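Local coordinates for putative adhesin (Bacteroides fragilis NCTC 9343, PDB 3PET), which is of unknown function but, as a putative lipoprotein with a right-handed beta-helix fold, may take part in cell adhesion at the bacterial surface, at residues 18-23 with 87-92; 142-147 with 161-166. All coordinates share one frame; numbering follows the deposited sequence. Where two conformers were deposited one is given.

Contact 1: 18-23 with 87-92; sequences VKEFNK and SPTLNG
The carbonyl oxygen of Asn22 takes the straightest bond of this contact: Asn91 N lies 2.7 Å from Asn22 O, with 177° at the hydrogen and the donor in the carbonyl plane. Gly92 N adds a weak bond to the same oxygen, so two successive amides converge on one acceptor. Beside them the two asparagine amides meet nearly at right angles, 89° between planes, with Asn22 ND2 2.9 Å from Asn91 OD1; the other end of the Asn91 amide is held by Asn111 O. Lys23, bent at chi3 and chi4, curls back so that NZ donates to Asn22 OD1. One water joins the two loops, hydrogen-bonded to Glu20 OE2 (2.6 Å), Phe21 O and Thr89 OG1. The extended Glu20 side chain brings OE2 to 3.4 Å from Pro88 CD, opposite in direction to the proline ring. Further in, Ser87 CB makes an off-centre CH-pi contact with the Phe21 ring, 4.3 Å from its centroid, while Ser87 OG donates to Thr89 O from above that carbonyl plane. With a single parallel bridge, Lys23 with Gly92, the loops are joined chiefly by backbone amides and a shared water, while packing includes Phe21 against Ser87 and Glu20 beside Pro88.

Contact 2: 142-147 with 161-166; sequences VKLEGT and IEAGNL
Two successive turns of the right-handed beta-helix meet where strand 142-145 lies beside strand 161-163, their axes 4.7 Å apart and only 8° from parallel. The parallel register pairs Val142 with Ile161 and Lys143 with Glu162. Glu162 N donates to Val142 O at 2.7 Å, and Leu144 N returns a bond to Glu162 O at 3.0 Å, nearly straight at 171°. The regular pattern is then interrupted: a type I turn from Ala163 to Leu166 carries segment 161-166 round its corner, and a water fills in, donating to Leu144 O and accepting from Asn165 N. Pairing resumes beyond it, with Gly146 N bonded to Asn165 O. At Gly146 the backbone angles would drive a CB against the preceding carbonyl oxygen, which accounts for glycine at this corner.

Inside, Leu144 spans the joint: its CD1 branch sits 4.0 Å from Ala163 CB and also reaches Ile161 CG2, crossing that side chain at a slant. Leu166 lays CB against Leu144 O, and its CD1 comes 3.9 Å from Gly146 C, covering the corner from within. On the other face, Glu145 runs CG beside Asn165 CB (3.7 Å) before a bend at chi2 (-83°) turns the carboxylate aside; a salt bridge to Arg167 and a bond from Ser126 N engage its two oxygens.

Strand 122-128 continues the stacking beyond 142-145, pairing with it in parallel, and strand 181-185 does the same beyond 161-168. Across the interior, Leu144 and Val142 rest on Val134 of strand 131-136, while Ile161 and Ala163 touch Leu153 of strand 147-155.

Both contacts tie parallel neighbours: contact 2 along the strands and their corners, contact 1 at the loops leading into strands 23-26 and 92-95, sixty-odd residues apart in sequence. The nearest atoms of the two contacts are about 11 Å apart. Neither is wholly core. Contact 2 has six buried residues among eleven and an aliphatic inner face, while contact 1 has three among ten and relies more on polar side chains. Both hold one bridging water, but at 18-23/87-92 it joins side chains to a carbonyl, and at 142-147/161-166 it spans backbone groups alone. The interface also differs: 417 Å² buried for the loops, 509 Å² for the strands and their corners.

Contact 1: 18-23 with 87-92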
loop_
_atom_site.group_PDB
_atom_site.type_symbol
_atom_site.label_atom_id
_atom_site.label_comp_id
_atom_site.label_asym_id
_atom_site.label_seq_id
_atom_site.Cartn_x
_atom_site.Cartn_y
_atom_site.Cartn_z
ATOM N N VAL A 18 -16.632 18.804 -22.766
ATOM C CA VAL A 18 -15.389 19.415 -22.300
ATOM C C VAL A 18 -14.474 19.749 -23.488
ATOM O O VAL A 18 -14.594 19.150 -24.561
ATOM C CB VAL A 18 -14.683 18.467 -21.286
ATOM C CG1 VAL A 18 -15.507 18.306 -20.021
ATOM C CG2 VAL A 18 -14.382 17.095 -21.894
ATOM N N LYS A 19 -13.548 20.688 -23.271
ATOM C CA LYS A 19 -12.495 21.048 -24.216
ATOM C C LYS A 19 -11.548 19.855 -24.352
ATOM O O LYS A 19 -11.498 19.025 -23.439
ATOM C CB LYS A 19 -11.708 22.266 -23.698
ATOM C CG LYS A 19 -12.384 23.604 -23.902
ATOM C CD LYS A 19 -11.349 24.712 -23.772
ATOM C CE LYS A 19 -11.958 26.045 -23.458
ATOM N NZ LYS A 19 -10.936 26.966 -22.912
ATOM N N GLU A 20 -10.770 19.781 -25.440
ATOM C CA GLU A 20 -9.843 18.661 -25.584
ATOM C C GLU A 20 -8.726 18.745 -24.519
ATOM O O GLU A 20 -8.298 19.830 -24.129
ATOM C CB GLU A 20 -9.275 18.563 -26.998
ATOM C CG GLU A 20 -8.455 17.289 -27.194
ATOM C CD GLU A 20 -7.952 17.036 -28.599
ATOM O OE1 GLU A 20 -8.498 17.641 -29.545
ATOM O OE2 GLU A 20 -7.027 16.210 -28.758
ATOM N N PHE A 21 -8.329 17.578 -24.015
ATOM C CA PHE A 21 -7.302 17.393 -22.995
ATOM C C PHE A 21 -6.457 16.191 -23.384
ATOM O O PHE A 21 -6.924 15.339 -24.157
ATOM C CB PHE A 21 -7.960 17.183 -21.594
ATOM C CG PHE A 21 -8.935 16.028 -21.556
ATOM C CD1 PHE A 21 -8.485 14.723 -21.383
ATOM C CD2 PHE A 21 -10.294 16.236 -21.789
ATOM C CE1 PHE A 21 -9.380 13.650 -21.428
ATOM C CE2 PHE A 21 -11.185 15.160 -21.829
ATOM C CZ PHE A 21 -10.722 13.881 -21.651
ATOM N N ASN A 22 -5.253 16.091 -22.818
ATOM C CA ASN A 22 -4.378 14.933 -23.041
ATOM C C ASN A 22 -3.892 14.386 -21.688
ATOM O O ASN A 22 -3.015 13.523 -21.640
ATOM C CB ASN A 22 -3.207 15.283 -23.977
ATOM C CG ASN A 22 -2.233 16.306 -23.448
ATOM O OD1 ASN A 22 -2.470 17.029 -22.472
ATOM N ND2 ASN A 22 -1.112 16.415 -24.095
ATOM N N LYS A 23 -4.478 14.895 -20.589
ATOM C CA LYS A 23 -4.153 14.481 -19.227
ATOM C C LYS A 23 -5.413 14.413 -18.391
ATOM O O LYS A 23 -6.346 15.184 -18.605
ATOM C CB LYS A 23 -3.126 15.422 -18.554
ATOM C CG LYS A 23 -1.733 15.406 -19.176
ATOM C CD LYS A 23 -0.767 16.387 -18.492
ATOM C CE LYS A 23 -0.943 17.892 -18.787
ATOM N NZ LYS A 23 -0.644 18.278 -20.209
ATOM N N SER A 87 -10.735 10.750 -25.488
ATOM C CA SER A 87 -10.000 11.835 -26.122
ATOM C C SER A 87 -9.110 11.263 -27.242
ATOM O O SER A 87 -8.792 10.076 -27.193
ATOM C CB SER A 87 -9.168 12.594 -25.091
ATOM O OG SER A 87 -8.082 11.797 -24.635
ATOM N N PRO A 88 -8.678 12.075 -28.241
ATOM C CA PRO A 88 -7.792 11.538 -29.292
ATOM C C PRO A 88 -6.402 11.121 -28.764
ATOM O O PRO A 88 -5.794 10.203 -29.320
ATOM C CB PRO A 88 -7.681 12.709 -30.277
ATOM C CG PRO A 88 -8.939 13.518 -30.043
ATOM C CD PRO A 88 -9.041 13.477 -28.535
ATOM N N THR A 89 -5.882 11.809 -27.718
ATOM C CA THR A 89 -4.565 11.523 -27.169
ATOM C C THR A 89 -4.580 11.480 -25.645
ATOM O O THR A 89 -5.427 12.123 -25.021
ATOM C CB THR A 89 -3.496 12.558 -27.641
ATOM O OG1 THR A 89 -3.771 13.836 -27.067
ATOM C CG2 THR A 89 -3.344 12.640 -29.167
ATOM N N LEU A 90 -3.604 10.761 -25.050
ATOM C CA LEU A 90 -3.426 10.713 -23.605
ATOM C C LEU A 90 -1.954 10.549 -23.263
ATOM O O LEU A 90 -1.316 9.594 -23.725
ATOM C CB LEU A 90 -4.261 9.607 -22.938
ATOM C CG LEU A 90 -4.369 9.706 -21.400
ATOM C CD1 LEU A 90 -5.256 10.883 -20.975
ATOM C CD2 LEU A 90 -4.888 8.422 -20.820
ATOM N N ASN A 91 -1.423 11.488 -22.443
ATOM C CA ASN A 91 -0.030 11.501 -21.991
ATOM C C ASN A 91 0.115 11.336 -20.482
ATOM O O ASN A 91 1.218 11.098 -20.010
ATOM C CB ASN A 91 0.646 12.813 -22.410
ATOM C CG ASN A 91 0.776 12.920 -23.904
ATOM O OD1 ASN A 91 0.212 13.812 -24.506
ATOM N ND2 ASN A 91 1.456 11.966 -24.539
ATOM N N GLY A 92 -0.970 11.516 -19.732
ATOM C CA GLY A 92 -0.874 11.416 -18.287
ATOM C C GLY A 92 -2.154 11.084 -17.569
ATOM O O GLY A 92 -3.237 11.525 -17.961
HETATM O O HOH W 1 -6.261 14.648 -26.877
#

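Contact 2: 142-147 with 161-166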
loop_
_atom_site.group_PDB
_atom_site.type_symbol
_atom_site.label_atom_id
_atom_site.label_comp_id
_atom_site.label_asym_id
_atom_site.label_seq_id
_atom_site.Cartn_x
_atom_site.Cartn_y
_atom_site.Cartn_z
ATOM N N VAL A 142 -0.865 -1.980 -10.456
ATOM C CA VAL A 142 -0.779 -1.328 -11.763
ATOM C C VAL A 142 -0.461 -2.438 -12.770
ATOM O O VAL A 142 0.624 -3.019 -12.712
ATOM C CB VAL A 142 0.218 -0.140 -11.825
ATOM C CG1 VAL A 142 0.289 0.459 -13.242
ATOM C CG2 VAL A 142 -0.169 0.934 -10.821
ATOM N N LYS A 143 -1.444 -2.805 -13.603
ATOM C CA LYS A 143 -1.310 -3.840 -14.621
ATOM C C LYS A 143 -1.135 -3.185 -15.991
ATOM O O LYS A 143 -1.920 -2.312 -16.365
ATOM C CB LYS A 143 -2.503 -4.807 -14.601
ATOM C CG LYS A 143 -2.309 -6.032 -15.496
ATOM C CD LYS A 143 -3.428 -7.039 -15.308
ATOM C CE LYS A 143 -3.299 -8.217 -16.248
ATOM N NZ LYS A 143 -4.534 -9.047 -16.267
ATOM N N LEU A 144 -0.074 -3.594 -16.714
ATOM C CA LEU A 144 0.308 -3.035 -18.005
ATOM C C LEU A 144 0.622 -4.112 -19.023
ATOM O O LEU A 144 1.383 -5.039 -18.741
ATOM C CB LEU A 144 1.552 -2.141 -17.819
ATOM C CG LEU A 144 1.457 -1.029 -16.759
ATOM C CD1 LEU A 144 2.811 -0.662 -16.238
ATOM C CD2 LEU A 144 0.732 0.202 -17.301
ATOM N N GLU A 145 0.068 -3.965 -20.222
ATOM C CA GLU A 145 0.315 -4.866 -21.343
ATOM C C GLU A 145 0.528 -4.028 -22.608
ATOM O O GLU A 145 -0.155 -3.027 -22.817
ATOM C CB GLU A 145 -0.830 -5.880 -21.508
ATOM C CG GLU A 145 -0.598 -6.930 -22.605
ATOM C CD GLU A 145 -0.954 -6.478 -24.013
ATOM O OE1 GLU A 145 -1.887 -5.659 -24.142
ATOM O OE2 GLU A 145 -0.303 -6.923 -24.986
ATOM N N GLY A 146 1.483 -4.455 -23.426
ATOM C CA GLY A 146 1.802 -3.782 -24.680
ATOM C C GLY A 146 3.287 -3.645 -24.898
ATOM O O GLY A 146 4.048 -4.553 -24.582
ATOM N N THR A 147 3.705 -2.524 -25.467
ATOM C CA THR A 147 5.126 -2.301 -25.755
ATOM C C THR A 147 5.543 -0.888 -25.349
ATOM O O THR A 147 4.741 0.046 -25.380
ATOM C CB THR A 147 5.473 -2.553 -27.265
ATOM O OG1 THR A 147 4.863 -1.548 -28.087
ATOM C CG2 THR A 147 5.099 -3.953 -27.761
ATOM N N ILE A 161 3.259 -4.015 -9.402
ATOM C CA ILE A 161 3.308 -3.543 -10.778
ATOM C C ILE A 161 3.378 -4.821 -11.580
ATOM O O ILE A 161 4.368 -5.550 -11.483
ATOM C CB ILE A 161 4.433 -2.530 -11.141
ATOM C CG1 ILE A 161 4.300 -1.245 -10.320
ATOM C CG2 ILE A 161 4.368 -2.228 -12.675
ATOM C CD1 ILE A 161 5.339 -0.136 -10.654
ATOM N N GLU A 162 2.320 -5.116 -12.305
ATOM C CA GLU A 162 2.243 -6.330 -13.102
ATOM C C GLU A 162 2.448 -5.947 -14.582
ATOM O O GLU A 162 1.500 -5.669 -15.317
ATOM C CB GLU A 162 0.922 -7.074 -12.807
ATOM C CG GLU A 162 0.854 -7.537 -11.350
ATOM C CD GLU A 162 -0.480 -7.928 -10.738
ATOM O OE1 GLU A 162 -1.536 -7.610 -11.330
ATOM O OE2 GLU A 162 -0.468 -8.502 -9.622
ATOM N N ALA A 163 3.718 -5.879 -14.989
ATOM C CA ALA A 163 4.104 -5.472 -16.347
ATOM C C ALA A 163 4.949 -6.548 -17.065
ATOM O O ALA A 163 5.798 -6.223 -17.902
ATOM C CB ALA A 163 4.867 -4.148 -16.267
ATOM N N GLY A 164 4.671 -7.820 -16.772
ATOM C CA GLY A 164 5.328 -8.952 -17.430
ATOM C C GLY A 164 4.990 -9.032 -18.912
ATOM O O GLY A 164 5.809 -9.491 -19.715
ATOM N N ASN A 165 3.787 -8.571 -19.287
ATOM C CA ASN A 165 3.328 -8.542 -20.690
ATOM C C ASN A 165 3.483 -7.155 -21.320
ATOM O O ASN A 165 2.905 -6.883 -22.376
ATOM C CB ASN A 165 1.901 -9.044 -20.817
ATOM C CG ASN A 165 1.788 -10.478 -20.383
ATOM O OD1 ASN A 165 2.665 -11.295 -20.661
ATOM N ND2 ASN A 165 0.752 -10.795 -19.633
ATOM N N LEU A 166 4.296 -6.291 -20.680
ATOM C CA LEU A 166 4.675 -5.019 -21.239
ATOM C C LEU A 166 6.110 -5.188 -21.718
ATOM O O LEU A 166 7.031 -5.152 -20.899
ATOM C CB LEU A 166 4.508 -3.838 -20.274
ATOM C CG LEU A 166 4.905 -2.498 -20.921
ATOM C CD1 LEU A 166 3.701 -1.787 -21.535
ATOM C CD2 LEU A 166 5.644 -1.668 -19.975
HETATM O O HOH W 2 1.435 -7.702 -17.750
#